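Local coordinates for protein cystatin-F (Homo sapiens, PDB 2CH9) that inhibits the cysteine proteases papain and cathepsin L, more weakly than other cystatins do, and forms a disulfide-linked homodimer, at residues E39-N42 / N43-D47; H85-L88 / D89-D92. All coordinates share one frame; numbering follows the deposited sequence.

In the fold
From the N terminus, the chain reaches the C-terminal end of helix 28-44 at contact 1, where residues 39-47 turn from the helix toward strand 49-63. It then runs through strands 49-63 and 67-78 before contact 2, in which residues 85-92 make a compact turn within the connection from strand 67-78 to strand 102-112. Each contact is local and closes a turn of a few residues; the two follow in series, neither nesting nor crossing. Their centres lie about 14 Å apart, yet they meet through Leu-88, whose CD1 packs 3.9 Å from Asn-42 ND2 and 4.0 Å from Glu-39 CG. Contact 2 is thereby tied to the helix of the cystatin fold.

Contact 1. Residues E39-N42 / N43-D47; sequences EKFN and NCTND. With NAG (2-acetamido-2-deoxy-beta-D-glucopyranose), chain B; FUL (beta-L-fucopyranose), chain C.
Asn-43 N donates to Glu-39 O (2.9 Å, N-H...O 156°), an i to i+4 helical bond, whereas Cys-44 N turns chiefly to Phe-41 O at 3.1 Å and holds Lys-40 O only weakly. This change to i to i+3 pairing marks the tightening of the backbone near the end of the helix. Phe-41 O is gripped twice, since Thr-45 OG1, 2.8 Å from Phe-41 O, donates from the side of the carbonyl plane opposite Cys-44 N. With chi1 at 55°, Thr-45 places OG1 between its own N and carbonyl carbon, while CG2 lies over one face of the Phe-41 ring, 4.0 Å from the centroid and 15° off the normal, a CH-pi contact. Asn-43 ND2 is bonded covalently to C1 of the N-linked sugar, and Lys-40, bent at chi2, brings NZ within 3.0 Å of that sugar's acetamide oxygen O7 in a hydrogen bond. Farther along, Asn-46 ND2 donates to fucose O4 at 2.7 Å, so protein groups hold the glycan at two places beyond its attachment. Cys-44 SG forms the interchain disulfide with Cys-7 of the second subunit, putting this helix end at the dimer junction. Within the chain, Asn-42 OD1 accepts from Phe-51 N of strand 49-63, and Phe-41 packs on Leu-123 and Cys-125 of strand 117-126.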
# COMPACT_ATOMS: atom_id res chain seq x y z
N GLU A 39 12.40 8.42 -11.62
CA GLU A 39 13.69 8.83 -11.08
C GLU A 39 14.26 7.79 -10.11
O GLU A 39 15.46 7.55 -10.11
CB GLU A 39 13.58 10.22 -10.43
CG GLU A 39 13.28 11.32 -11.43
CD GLU A 39 13.20 12.69 -10.80
OE1 GLU A 39 12.95 12.79 -9.58
OE2 GLU A 39 13.40 13.68 -11.54
N LYS A 40 13.40 7.17 -9.31
CA LYS A 40 13.79 6.01 -8.50
C LYS A 40 14.26 4.88 -9.41
O LYS A 40 15.27 4.24 -9.13
CB LYS A 40 12.65 5.54 -7.60
CG LYS A 40 12.94 4.30 -6.76
CD LYS A 40 13.81 4.66 -5.56
CE LYS A 40 13.84 3.54 -4.53
NZ LYS A 40 14.22 4.11 -3.20
N PHE A 41 13.55 4.66 -10.52
CA PHE A 41 13.94 3.66 -11.52
C PHE A 41 15.31 3.95 -12.10
O PHE A 41 16.16 3.06 -12.17
CB PHE A 41 12.90 3.56 -12.66
CG PHE A 41 13.20 2.46 -13.65
CD1 PHE A 41 12.72 1.17 -13.45
CD2 PHE A 41 13.97 2.71 -14.78
CE1 PHE A 41 12.99 0.14 -14.35
CE2 PHE A 41 14.26 1.68 -15.69
CZ PHE A 41 13.77 0.40 -15.48
N ASN A 42 15.53 5.19 -12.55
CA ASN A 42 16.86 5.56 -13.11
C ASN A 42 17.97 5.40 -12.08
O ASN A 42 19.06 4.95 -12.41
CB ASN A 42 16.87 6.98 -13.72
CG ASN A 42 15.87 7.14 -14.86
OD1 ASN A 42 15.66 6.23 -15.66
ND2 ASN A 42 15.24 8.31 -14.94
N ASN A 43 17.68 5.75 -10.83
CA ASN A 43 18.66 5.59 -9.77
C ASN A 43 19.02 4.13 -9.50
O ASN A 43 20.15 3.83 -9.08
CB ASN A 43 18.20 6.26 -8.48
CG ASN A 43 19.28 6.24 -7.41
OD1 ASN A 43 20.25 7.02 -7.47
ND2 ASN A 43 19.14 5.33 -6.43
N CYS A 44 18.07 3.23 -9.73
CA CYS A 44 18.18 1.84 -9.28
C CYS A 44 18.52 0.82 -10.36
O CYS A 44 18.55 -0.37 -10.10
CB CYS A 44 16.90 1.42 -8.56
SG CYS A 44 16.64 2.32 -7.01
N THR A 45 18.77 1.31 -11.57
CA THR A 45 19.11 0.46 -12.70
C THR A 45 20.38 0.98 -13.37
O THR A 45 20.84 2.07 -13.03
CB THR A 45 17.96 0.38 -13.72
OG1 THR A 45 17.59 1.70 -14.14
CG2 THR A 45 16.74 -0.31 -13.11
N ASN A 46 20.94 0.21 -14.29
CA ASN A 46 22.14 0.62 -15.00
C ASN A 46 21.99 0.67 -16.50
O ASN A 46 22.83 0.15 -17.22
CB ASN A 46 23.31 -0.32 -14.66
CG ASN A 46 23.77 -0.18 -13.24
OD1 ASN A 46 24.68 0.61 -12.94
ND2 ASN A 46 23.13 -0.93 -12.34
N ASP A 47 20.92 1.29 -16.97
CA ASP A 47 20.77 1.50 -18.40
C ASP A 47 21.75 2.59 -18.81
O ASP A 47 22.28 3.33 -17.96
CB ASP A 47 19.34 1.91 -18.75
CG ASP A 47 18.99 1.65 -20.20
OD1 ASP A 47 18.79 0.47 -20.58
OD2 ASP A 47 18.92 2.61 -20.98
C1 NAG B . 20.28 5.25 -5.54
C2 NAG B . 19.76 4.98 -4.12
C3 NAG B . 20.93 4.91 -3.13
C4 NAG B . 21.97 3.90 -3.60
C5 NAG B . 22.31 3.98 -5.09
C6 NAG B . 22.73 2.54 -5.33
C7 NAG B . 17.47 5.81 -3.70
C8 NAG B . 16.68 6.83 -2.93
N2 NAG B . 18.79 5.99 -3.70
O3 NAG B . 20.45 4.47 -1.88
O4 NAG B . 23.15 3.95 -2.80
O5 NAG B . 21.17 4.21 -5.91
O6 NAG B . 23.87 2.32 -6.12
O7 NAG B . 16.90 4.88 -4.27
C1 FUL C . 23.27 1.46 -7.11
C2 FUL C . 23.27 -0.05 -6.89
O2 FUL C . 23.39 -0.42 -5.53
C3 FUL C . 21.91 -0.42 -7.49
O3 FUL C . 21.59 -1.78 -7.27
C4 FUL C . 21.91 -0.02 -8.98
O4 FUL C . 22.75 -0.91 -9.69
C5 FUL C . 22.35 1.45 -9.18
C6 FUL C . 22.55 1.87 -10.63
O5 FUL C . 23.55 1.73 -8.47

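Contact 2. Residues H85-L88 / D89-D92; sequences HLRL and DDCD. With ZN (zinc ion), chain F; ZN (zinc ion), chain H.
The rim of the Arg-87 guanidinium is met by Asp-90 OD2, close to the plane of the group, and Asp-89 CB comes in at a slant. NH1 makes the close salt bridge, 2.7 Å from Asp-90 OD2, although the N-H...O angle of 124° marks its hydrogen bond as weak; the guanidinium and carboxylate planes stand 43° apart. NH2 faces Asp-89 OD2 across a long 3.9 Å salt bridge, completing a three-residue charge network. A bend at chi3 (-41°) curls the arginine chain back over the turn toward both acids. The backbone beneath is a 3-10 turn: Asp-90 N donates to Arg-87 O, and Cys-91 N to Leu-88 O at 3.0 Å. Cys-91 SG lies 3.4 Å from Arg-87 O and is bonded to Cys-80 in a disulfide that pins the turn to an earlier part of the same connection. At the two ends, zinc ions are bound by His-85 ND1 (2.1 Å) with three waters, and by both carboxylate oxygens of Asp-92 with one water. Toward the helix, Leu-88 packs on Arg-35 and Val-38 of helix 28-44, and Asp-89 OD1 forms a salt bridge with Arg-35; Lys-52 of strand 49-63 donates to Cys-91 O.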
# COMPACT_ATOMS: atom_id res chain seq x y z
N HIS A 85 23.79 14.78 -16.30
CA HIS A 85 23.06 15.83 -15.59
C HIS A 85 21.94 16.42 -16.43
O HIS A 85 21.74 17.64 -16.44
CB HIS A 85 23.99 16.95 -15.11
CG HIS A 85 25.18 16.45 -14.37
ND1 HIS A 85 25.14 16.16 -13.02
CD2 HIS A 85 26.44 16.17 -14.79
CE1 HIS A 85 26.33 15.72 -12.64
NE2 HIS A 85 27.13 15.72 -13.70
N LEU A 86 21.23 15.54 -17.13
CA LEU A 86 20.16 15.94 -18.02
C LEU A 86 18.82 15.91 -17.33
O LEU A 86 18.51 14.98 -16.57
CB LEU A 86 20.14 15.06 -19.29
CG LEU A 86 21.39 15.24 -20.18
CD1 LEU A 86 21.41 14.20 -21.29
CD2 LEU A 86 21.50 16.67 -20.73
N ARG A 87 18.01 16.93 -17.60
CA ARG A 87 16.69 17.06 -17.00
C ARG A 87 15.62 16.35 -17.84
O ARG A 87 15.54 16.54 -19.06
CB ARG A 87 16.35 18.55 -16.76
CG ARG A 87 16.78 19.51 -17.90
CD ARG A 87 16.82 21.01 -17.52
NE ARG A 87 15.69 21.45 -16.67
CZ ARG A 87 14.40 21.39 -16.99
NH1 ARG A 87 14.01 20.86 -18.15
NH2 ARG A 87 13.48 21.82 -16.13
N LEU A 88 14.82 15.52 -17.18
CA LEU A 88 13.81 14.70 -17.85
C LEU A 88 12.71 15.45 -18.59
O LEU A 88 12.21 14.95 -19.60
CB LEU A 88 13.17 13.72 -16.87
CG LEU A 88 13.99 12.49 -16.54
CD1 LEU A 88 13.34 11.74 -15.40
CD2 LEU A 88 14.09 11.62 -17.78
N ASP A 89 12.32 16.63 -18.10
CA ASP A 89 11.34 17.48 -18.79
C ASP A 89 11.75 17.78 -20.23
O ASP A 89 10.89 17.97 -21.09
CB ASP A 89 11.11 18.79 -18.05
CG ASP A 89 10.31 18.60 -16.76
OD1 ASP A 89 9.57 17.60 -16.63
OD2 ASP A 89 10.41 19.49 -15.89
N ASP A 90 13.06 17.81 -20.50
CA ASP A 90 13.57 18.10 -21.84
C ASP A 90 14.02 16.86 -22.63
O ASP A 90 14.56 16.99 -23.72
CB ASP A 90 14.68 19.14 -21.78
CG ASP A 90 14.19 20.50 -21.33
OD1 ASP A 90 13.06 20.90 -21.68
OD2 ASP A 90 14.95 21.18 -20.63
N CYS A 91 13.77 15.67 -22.09
CA CYS A 91 14.10 14.43 -22.79
C CYS A 91 12.90 13.87 -23.55
O CYS A 91 11.80 13.81 -23.01
CB CYS A 91 14.65 13.38 -21.82
SG CYS A 91 16.22 13.89 -21.06
N ASP A 92 13.12 13.50 -24.81
CA ASP A 92 12.08 12.86 -25.62
C ASP A 92 12.34 11.34 -25.71
O ASP A 92 13.46 10.89 -25.49
CB ASP A 92 12.02 13.49 -27.02
CG ASP A 92 11.54 14.97 -27.01
OD1 ASP A 92 10.56 15.33 -26.32
OD2 ASP A 92 12.15 15.79 -27.72
ZN ZN F . 23.57 16.38 -11.71
ZN ZN H . 10.72 17.11 -27.24
O HOH W 1 25.00 17.34 -10.42
O HOH W 2 22.92 14.74 -11.01
O HOH W 3 21.64 16.61 -12.59
O HOH W 4 10.07 17.39 -25.15